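Local coordinates for Glyoxalase/bleomycin resistance protein/dioxygenase (Catenulispora acidiphila, PDB 4G6X), which belongs to the glyoxalase/bleomycin resistance (vicinal oxygen chelate) superfamily and may act as a dioxygenase, at residues D61-V66 with Q76-P81; V121-E126 with V134-D139. One frame throughout, in Å; residues are numbered along the deposited sequence.

Contact 1. Residues D61-V66 with Q76-P81; sequences DRWLTV and QLLLEP
Asp61 meets Pro81 where the two strands of this antiparallel hairpin splay apart: Pro81 CG comes 3.6 Å from Asp61 CG, and no backbone bond joins the pair. Two residues on, Trp63 turns its indole over Leu78. The methyl CD1 of Leu78 lies 3.6 Å from the centroid of the six-membered ring of Trp63, almost on the ring normal, a CH-pi contact. At the edge of the same indole, NE1 donates to a water that in turn donates to OE1 of Gln76. Leu64 O accepts from Leu79 N at 2.9 Å, while Leu64 CD2 rests against Leu79 CD1. Thr65 pairs with Leu78 without hydrogen bonds between their backbones. Its OG1, set between the backbone N and the carbonyl carbon (chi1 59°), faces the Gln76 side chain and donates to OE1 over 2.9 Å, from above the carbonyl plane. The next pair, Val66 with Leu77, is hydrogen-bonded by two backbone bonds. Their side chains lie side by side, Val66 CG2 3.8 Å from Leu77 CD2, and Ile27 of the second subunit packs on Leu77. Strands 61-67 and 76-81 are the inner pair of a four-stranded mixed sheet, flanked by 51-58 and 29-34, as in a beta-alpha-beta-beta-beta module of this superfamily. The chemistry divides by face: Leu64, Val66, Leu77 and Leu79 are joined by apolar contacts, whereas beside Trp63 and Leu78 the Thr65 hydroxyl and the water both donate to side-chain OE1 of Gln76, which probably fixes the amide's orientation.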
ATOM      1  N   ASP A  61       6.862  -2.739 -19.682  1.00 44.20           N
ATOM      2  CA  ASP A  61       7.138  -3.066 -18.275  1.00 43.79           C
ATOM      3  C   ASP A  61       6.396  -4.361 -17.923  1.00 40.04           C
ATOM      4  O   ASP A  61       5.829  -5.053 -18.792  1.00 44.94           O
ATOM      5  CB  ASP A  61       6.727  -1.934 -17.325  1.00 38.85           C
ATOM      6  CG  ASP A  61       7.345  -0.571 -17.732  1.00 44.49           C
ATOM      7  OD1 ASP A  61       8.578  -0.443 -17.704  1.00 44.40           O
ATOM      8  OD2 ASP A  61       6.577   0.330 -18.042  1.00 41.73           O
ATOM      9  N   ARG A  62       6.510  -4.696 -16.652  1.00 42.43           N
ATOM     10  CA  ARG A  62       5.898  -5.865 -16.125  1.00 35.05           C
ATOM     11  C   ARG A  62       4.933  -5.547 -15.050  1.00 32.39           C
ATOM     12  O   ARG A  62       5.162  -4.662 -14.219  1.00 31.59           O
ATOM     13  CB  ARG A  62       6.980  -6.733 -15.454  1.00 35.60           C
ATOM     14  CG  ARG A  62       8.049  -7.156 -16.396  1.00 39.29           C
ATOM     15  CD  ARG A  62       9.384  -7.115 -15.714  1.00 40.03           C
ATOM     16  NE  ARG A  62       9.565  -8.288 -14.896  1.00 35.07           N
ATOM     17  CZ  ARG A  62      10.673  -8.536 -14.206  1.00 37.19           C
ATOM     18  NH1 ARG A  62      10.791  -9.673 -13.530  1.00 38.73           N
ATOM     19  NH2 ARG A  62      11.656  -7.638 -14.155  1.00 36.61           N
ATOM     20  N   TRP A  63       3.888  -6.400 -14.958  1.00 28.77           N
ATOM     21  CA  TRP A  63       3.141  -6.524 -13.739  1.00 28.97           C
ATOM     22  C   TRP A  63       3.881  -7.525 -12.919  1.00 31.09           C
ATOM     23  O   TRP A  63       3.910  -8.678 -13.257  1.00 33.37           O
ATOM     24  CB  TRP A  63       1.724  -7.069 -14.038  1.00 29.93           C
ATOM     25  CG  TRP A  63       0.894  -7.312 -12.804  1.00 30.20           C
ATOM     26  CD1 TRP A  63       0.735  -8.501 -12.086  1.00 31.76           C
ATOM     27  CD2 TRP A  63       0.069  -6.344 -12.109  1.00 31.10           C
ATOM     28  NE1 TRP A  63      -0.102  -8.308 -11.027  1.00 32.00           N
ATOM     29  CE2 TRP A  63      -0.541  -7.046 -10.989  1.00 31.55           C
ATOM     30  CE3 TRP A  63      -0.268  -5.015 -12.343  1.00 35.09           C
ATOM     31  CZ2 TRP A  63      -1.405  -6.404 -10.109  1.00 33.83           C
ATOM     32  CZ3 TRP A  63      -1.139  -4.375 -11.444  1.00 38.80           C
ATOM     33  CH2 TRP A  63      -1.703  -5.057 -10.373  1.00 35.35           C
ATOM     34  N   LEU A  64       4.507  -7.051 -11.853  1.00 27.64           N
ATOM     35  CA  LEU A  64       5.379  -7.865 -11.007  1.00 28.10           C
ATOM     36  C   LEU A  64       4.951  -7.740  -9.564  1.00 27.60           C
ATOM     37  O   LEU A  64       5.073  -6.637  -8.946  1.00 29.01           O
ATOM     38  CB  LEU A  64       6.782  -7.295 -11.194  1.00 24.74           C
ATOM     39  CG  LEU A  64       7.853  -7.969 -10.346  1.00 29.41           C
ATOM     40  CD1 LEU A  64       7.959  -9.462 -10.665  1.00 31.74           C
ATOM     41  CD2 LEU A  64       9.194  -7.209 -10.521  1.00 31.72           C
ATOM     42  N   THR A  65       4.479  -8.845  -8.975  1.00 27.24           N
ATOM     43  CA  THR A  65       4.122  -8.813  -7.594  1.00 25.64           C
ATOM     44  C   THR A  65       4.936  -9.859  -6.853  1.00 26.79           C
ATOM     45  O   THR A  65       5.312 -10.873  -7.423  1.00 30.08           O
ATOM     46  CB  THR A  65       2.637  -9.080  -7.356  1.00 27.82           C
ATOM     47  OG1 THR A  65       2.336 -10.377  -7.887  1.00 28.47           O
ATOM     48  CG2 THR A  65       1.814  -8.057  -8.065  1.00 29.17           C
ATOM     49  N   VAL A  66       5.143  -9.587  -5.574  1.00 27.15           N
ATOM     50  CA  VAL A  66       5.749 -10.550  -4.641  1.00 29.32           C
ATOM     51  C   VAL A  66       4.881 -10.784  -3.404  1.00 28.90           C
ATOM     52  O   VAL A  66       3.976 -10.021  -3.088  1.00 29.69           O
ATOM     53  CB  VAL A  66       7.170 -10.074  -4.227  1.00 29.88           C
ATOM     54  CG1 VAL A  66       8.098  -9.941  -5.447  1.00 27.76           C
ATOM     55  CG2 VAL A  66       7.145  -8.800  -3.390  1.00 30.58           C
ATOM     56  N   GLN A  76      -0.443  -9.130  -1.825  1.00 29.75           N
ATOM     57  CA  GLN A  76       0.658  -9.046  -2.772  1.00 29.26           C
ATOM     58  C   GLN A  76       1.224  -7.620  -2.787  1.00 28.22           C
ATOM     59  O   GLN A  76       0.499  -6.681  -2.501  1.00 29.37           O
ATOM     60  CB  GLN A  76       0.167  -9.367  -4.176  1.00 31.39           C
ATOM     61  CG  GLN A  76      -0.152 -10.827  -4.354  1.00 35.65           C
ATOM     62  CD  GLN A  76      -0.756 -11.134  -5.721  1.00 43.86           C
ATOM     63  OE1 GLN A  76      -0.352 -10.574  -6.753  1.00 41.20           O
ATOM     64  NE2 GLN A  76      -1.669 -12.096  -5.740  1.00 48.07           N
ATOM     65  N   LEU A  77       2.529  -7.514  -2.987  1.00 27.77           N
ATOM     66  CA  LEU A  77       3.222  -6.237  -3.168  1.00 26.48           C
ATOM     67  C   LEU A  77       3.605  -6.098  -4.631  1.00 25.13           C
ATOM     68  O   LEU A  77       4.413  -6.865  -5.202  1.00 25.44           O
ATOM     69  CB  LEU A  77       4.486  -6.177  -2.275  1.00 29.91           C
ATOM     70  CG  LEU A  77       5.531  -5.069  -2.502  1.00 28.67           C
ATOM     71  CD1 LEU A  77       4.900  -3.753  -2.069  1.00 31.19           C
ATOM     72  CD2 LEU A  77       6.818  -5.397  -1.734  1.00 27.66           C
ATOM     73  N   LEU A  78       3.127  -4.999  -5.250  1.00 27.05           N
ATOM     74  CA  LEU A  78       3.390  -4.694  -6.636  1.00 25.66           C
ATOM     75  C   LEU A  78       4.627  -3.805  -6.679  1.00 25.12           C
ATOM     76  O   LEU A  78       4.666  -2.835  -5.929  1.00 25.80           O
ATOM     77  CB  LEU A  78       2.200  -3.881  -7.222  1.00 29.30           C
ATOM     78  CG  LEU A  78       2.323  -3.419  -8.674  1.00 28.41           C
ATOM     79  CD1 LEU A  78       2.247  -4.601  -9.625  1.00 29.30           C
ATOM     80  CD2 LEU A  78       1.214  -2.388  -8.931  1.00 29.73           C
ATOM     81  N   LEU A  79       5.610  -4.210  -7.465  1.00 24.74           N
ATOM     82  CA  LEU A  79       6.859  -3.482  -7.644  1.00 24.49           C
ATOM     83  C   LEU A  79       6.719  -2.720  -8.938  1.00 27.97           C
ATOM     84  O   LEU A  79       6.998  -3.238 -10.012  1.00 30.58           O
ATOM     85  CB  LEU A  79       8.037  -4.445  -7.623  1.00 27.63           C
ATOM     86  CG  LEU A  79       8.157  -5.301  -6.364  1.00 28.05           C
ATOM     87  CD1 LEU A  79       9.306  -6.285  -6.546  1.00 30.37           C
ATOM     88  CD2 LEU A  79       8.286  -4.463  -5.106  1.00 28.72           C
ATOM     89  N   GLU A  80       6.163  -1.511  -8.859  1.00 27.03           N
ATOM     90  CA  GLU A  80       5.757  -0.860 -10.116  1.00 26.22           C
ATOM     91  C   GLU A  80       6.667   0.249 -10.581  1.00 27.26           C
ATOM     92  O   GLU A  80       7.348   0.851  -9.750  1.00 26.49           O
ATOM     93  CB  GLU A  80       4.309  -0.411 -10.104  1.00 39.08           C
ATOM     94  CG  GLU A  80       4.028   0.726  -9.253  1.00 37.04           C
ATOM     95  CD  GLU A  80       2.547   1.191  -9.295  1.00 35.29           C
ATOM     96  OE1 GLU A  80       1.992   1.677 -10.309  1.00 39.88           O
ATOM     97  OE2 GLU A  80       1.967   1.098  -8.217  1.00 34.60           O
ATOM     98  N   PRO A  81       6.715   0.468 -11.903  1.00 29.28           N
ATOM     99  CA  PRO A  81       7.638   1.466 -12.442  1.00 29.94           C
ATOM    100  C   PRO A  81       7.344   2.868 -11.945  1.00 28.60           C
ATOM    101  O   PRO A  81       6.207   3.211 -11.574  1.00 30.58           O
ATOM    102  CB  PRO A  81       7.439   1.380 -13.966  1.00 35.62           C
ATOM    103  CG  PRO A  81       6.796   0.073 -14.209  1.00 38.36           C
ATOM    104  CD  PRO A  81       5.993  -0.245 -12.974  1.00 35.07           C
TER
HETATM  105  O   HOH W   1      -1.028 -10.357  -9.228  1.00 40.65           O

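Contact 2. Residues V121-E126 with V134-D139; sequences VRFTQE and VTAILD
Thr135 receives the side-chain amide of Gln125: NE2 donates to its OG1 at 3.1 Å, nearly straight and in the amide plane. The same NE2 donates to Glu126 O, so two bonds fix the flat group, and a water links Gln125 OE1 with Thr135 OG1. Ala136 sets its CB 4.0 Å from CE1 of the Phe123 ring. Ile137 faces a classic beta bulge: its O accepts from both Thr124 N (2.9 Å) and Gln125 N (3.2 Å), which approach from the same face of its plane, while its own N returns a bond to Gln125 O. Leu138 lays CB over one face of the Phe123 ring, 4.0 Å from the centroid, and touches CG1 of Val121. Asp139 N bonds to Arg122 O, and its carboxylate, with CG anti to the backbone N (chi1 176°), forms a salt bridge, OD2 2.8 Å from Arg122 NH1. The bond is bent (140°): OD2 lies in the guanidinium plane, yet NH1 comes from above the carboxylate plane, the groups being almost perpendicular. Around this hairpin, helix 109-118 covers Phe123, with Tyr113 edge-to-face against it; Phe43 of helix 37-46 packs on Val121 and Leu138, and strand 145-150 flanks strand 134-139.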
ATOM      1  N   VAL A 121      22.535  -4.991   3.143  1.00 38.43           N
ATOM      2  CA  VAL A 121      21.428  -4.014   3.100  1.00 36.53           C
ATOM      3  C   VAL A 121      21.825  -2.803   3.938  1.00 36.26           C
ATOM      4  O   VAL A 121      22.371  -2.935   5.056  1.00 36.74           O
ATOM      5  CB  VAL A 121      20.102  -4.622   3.647  1.00 32.42           C
ATOM      6  CG1 VAL A 121      19.011  -3.566   3.774  1.00 33.36           C
ATOM      7  CG2 VAL A 121      19.584  -5.772   2.780  1.00 35.52           C
ATOM      8  N   ARG A 122      21.543  -1.621   3.434  1.00 34.34           N
ATOM      9  CA  ARG A 122      21.880  -0.410   4.110  1.00 33.44           C
ATOM     10  C   ARG A 122      20.735   0.057   4.998  1.00 36.42           C
ATOM     11  O   ARG A 122      19.645   0.239   4.524  1.00 32.78           O
ATOM     12  CB  ARG A 122      22.160   0.632   3.046  1.00 34.38           C
ATOM     13  CG  ARG A 122      22.664   1.956   3.525  1.00 42.56           C
ATOM     14  CD  ARG A 122      22.753   2.963   2.389  1.00 42.75           C
ATOM     15  NE  ARG A 122      22.705   4.269   2.959  1.00 45.14           N
ATOM     16  CZ  ARG A 122      21.836   5.200   2.658  1.00 42.11           C
ATOM     17  NH1 ARG A 122      20.924   5.029   1.739  1.00 40.30           N
ATOM     18  NH2 ARG A 122      21.900   6.317   3.294  1.00 48.54           N
ATOM     19  N   PHE A 123      20.997   0.277   6.279  1.00 38.91           N
ATOM     20  CA  PHE A 123      19.979   0.855   7.166  1.00 36.73           C
ATOM     21  C   PHE A 123      20.272   2.323   7.449  1.00 40.12           C
ATOM     22  O   PHE A 123      21.442   2.701   7.779  1.00 37.30           O
ATOM     23  CB  PHE A 123      19.922   0.082   8.478  1.00 38.36           C
ATOM     24  CG  PHE A 123      19.228  -1.251   8.361  1.00 37.33           C
ATOM     25  CD1 PHE A 123      17.917  -1.387   8.758  1.00 36.27           C
ATOM     26  CD2 PHE A 123      19.880  -2.336   7.777  1.00 35.75           C
ATOM     27  CE1 PHE A 123      17.265  -2.601   8.621  1.00 35.39           C
ATOM     28  CE2 PHE A 123      19.234  -3.545   7.623  1.00 35.49           C
ATOM     29  CZ  PHE A 123      17.944  -3.686   8.041  1.00 32.91           C
ATOM     30  N   THR A 124      19.231   3.148   7.349  1.00 35.77           N
ATOM     31  CA  THR A 124      19.272   4.561   7.751  1.00 37.93           C
ATOM     32  C   THR A 124      18.853   4.776   9.207  1.00 38.56           C
ATOM     33  O   THR A 124      19.194   5.782   9.818  1.00 39.48           O
ATOM     34  CB  THR A 124      18.417   5.424   6.828  1.00 35.26           C
ATOM     35  OG1 THR A 124      17.048   4.979   6.904  1.00 37.06           O
ATOM     36  CG2 THR A 124      18.896   5.303   5.375  1.00 37.35           C
ATOM     37  N   GLN A 125      18.107   3.820   9.752  1.00 39.22           N
ATOM     38  CA  GLN A 125      17.766   3.787  11.169  1.00 40.08           C
ATOM     39  C   GLN A 125      17.860   2.372  11.677  1.00 40.77           C
ATOM     40  O   GLN A 125      17.158   1.493  11.194  1.00 38.29           O
ATOM     41  CB  GLN A 125      16.351   4.321  11.408  1.00 42.49           C
ATOM     42  CG  GLN A 125      15.986   4.511  12.883  1.00 45.25           C
ATOM     43  CD  GLN A 125      14.505   4.298  13.119  1.00 42.60           C
ATOM     44  OE1 GLN A 125      13.681   5.121  12.718  1.00 50.18           O
ATOM     45  NE2 GLN A 125      14.154   3.155  13.703  1.00 47.39           N
ATOM     46  N   GLU A 126      18.728   2.188  12.679  1.00 46.35           N
ATOM     47  CA  GLU A 126      18.866   0.921  13.405  1.00 48.79           C
ATOM     48  C   GLU A 126      17.619   0.657  14.243  1.00 47.40           C
ATOM     49  O   GLU A 126      16.850   1.600  14.496  1.00 43.82           O
ATOM     50  CB  GLU A 126      20.109   0.958  14.318  1.00 55.98           C
ATOM     51  CG  GLU A 126      21.423   1.025  13.552  1.00 64.92           C
ATOM     52  CD  GLU A 126      22.648   1.027  14.479  1.00 72.11           C
ATOM     53  OE1 GLU A 126      22.477   1.035  15.718  1.00 69.19           O
ATOM     54  OE2 GLU A 126      23.783   1.021  13.961  1.00 80.94           O
ATOM     55  N   VAL A 134       8.928  -1.442  17.956  1.00 45.81           N
ATOM     56  CA  VAL A 134      10.351  -1.254  17.669  1.00 45.16           C
ATOM     57  C   VAL A 134      10.456  -1.197  16.156  1.00 44.72           C
ATOM     58  O   VAL A 134       9.855  -2.026  15.485  1.00 41.39           O
ATOM     59  CB  VAL A 134      11.194  -2.421  18.191  1.00 48.15           C
ATOM     60  CG1 VAL A 134      12.674  -2.169  17.946  1.00 48.25           C
ATOM     61  CG2 VAL A 134      10.908  -2.625  19.679  1.00 54.49           C
ATOM     62  N   THR A 135      11.171  -0.203  15.638  1.00 41.33           N
ATOM     63  CA  THR A 135      11.236   0.002  14.175  1.00 41.36           C
ATOM     64  C   THR A 135      12.688   0.097  13.707  1.00 40.77           C
ATOM     65  O   THR A 135      13.603   0.394  14.484  1.00 40.56           O
ATOM     66  CB  THR A 135      10.520   1.292  13.709  1.00 39.84           C
ATOM     67  OG1 THR A 135      11.214   2.459  14.183  1.00 45.41           O
ATOM     68  CG2 THR A 135       9.116   1.323  14.149  1.00 42.92           C
ATOM     69  N   ALA A 136      12.884  -0.175  12.415  1.00 36.79           N
ATOM     70  CA  ALA A 136      14.148   0.066  11.708  1.00 35.83           C
ATOM     71  C   ALA A 136      13.812   0.543  10.300  1.00 34.35           C
ATOM     72  O   ALA A 136      12.740   0.231   9.781  1.00 33.49           O
ATOM     73  CB  ALA A 136      15.022  -1.184  11.635  1.00 43.07           C
ATOM     74  N   ILE A 137      14.733   1.265   9.677  1.00 33.56           N
ATOM     75  CA  ILE A 137      14.480   1.790   8.330  1.00 31.52           C
ATOM     76  C   ILE A 137      15.656   1.445   7.422  1.00 31.47           C
ATOM     77  O   ILE A 137      16.820   1.684   7.778  1.00 32.74           O
ATOM     78  CB  ILE A 137      14.228   3.287   8.358  1.00 34.07           C
ATOM     79  CG1 ILE A 137      12.981   3.569   9.189  1.00 39.96           C
ATOM     80  CG2 ILE A 137      14.067   3.837   6.925  1.00 33.28           C
ATOM     81  CD1 ILE A 137      12.690   5.026   9.360  1.00 46.03           C
ATOM     82  N   LEU A 138      15.319   0.838   6.283  1.00 30.15           N
ATOM     83  CA  LEU A 138      16.311   0.424   5.299  1.00 31.81           C
ATOM     84  C   LEU A 138      16.104   1.079   3.925  1.00 30.85           C
ATOM     85  O   LEU A 138      15.011   1.556   3.617  1.00 29.05           O
ATOM     86  CB  LEU A 138      16.384  -1.119   5.159  1.00 32.30           C
ATOM     87  CG  LEU A 138      15.124  -1.814   4.607  1.00 32.51           C
ATOM     88  CD1 LEU A 138      15.186  -1.987   3.099  1.00 33.12           C
ATOM     89  CD2 LEU A 138      14.978  -3.211   5.208  1.00 33.62           C
ATOM     90  N   ASP A 139      17.210   1.145   3.162  1.00 29.60           N
ATOM     91  CA  ASP A 139      17.208   1.648   1.770  1.00 30.07           C
ATOM     92  C   ASP A 139      16.953   0.443   0.831  1.00 28.30           C
ATOM     93  O   ASP A 139      17.735  -0.556   0.823  1.00 27.89           O
ATOM     94  CB  ASP A 139      18.547   2.309   1.504  1.00 30.43           C
ATOM     95  CG  ASP A 139      18.718   2.800   0.068  1.00 33.35           C
ATOM     96  OD1 ASP A 139      17.824   2.698  -0.772  1.00 29.77           O
ATOM     97  OD2 ASP A 139      19.836   3.300  -0.181  1.00 31.77           O
TER
HETATM   98  O   HOH W   2      20.349  -1.180   0.745  1.00 32.88           O
HETATM   99  O   HOH W   3      10.535   4.539  12.436  1.00 54.60           O

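Contact 1 joins the third and fourth strands of its sheet, contact 2 the second and third of the other; both are four-stranded mixed sheets with the order 1-4-3-2, consistent with the paired beta-alpha-beta-beta-beta modules of the superfamily. The contacts lie on opposite sides of the chain's centre, with centres 23 Å apart and nearest atoms about 10 Å apart. Contact 1 is the buried one, rich in leucine, and a second subunit approaches it. Contact 2 is partly buried, and no other chain of the assembly touches its segments. Both pack an aliphatic carbon on an aromatic face; the salt bridge and the bulge set contact 2 apart. Helix 37-46 packs against residues of both hairpins.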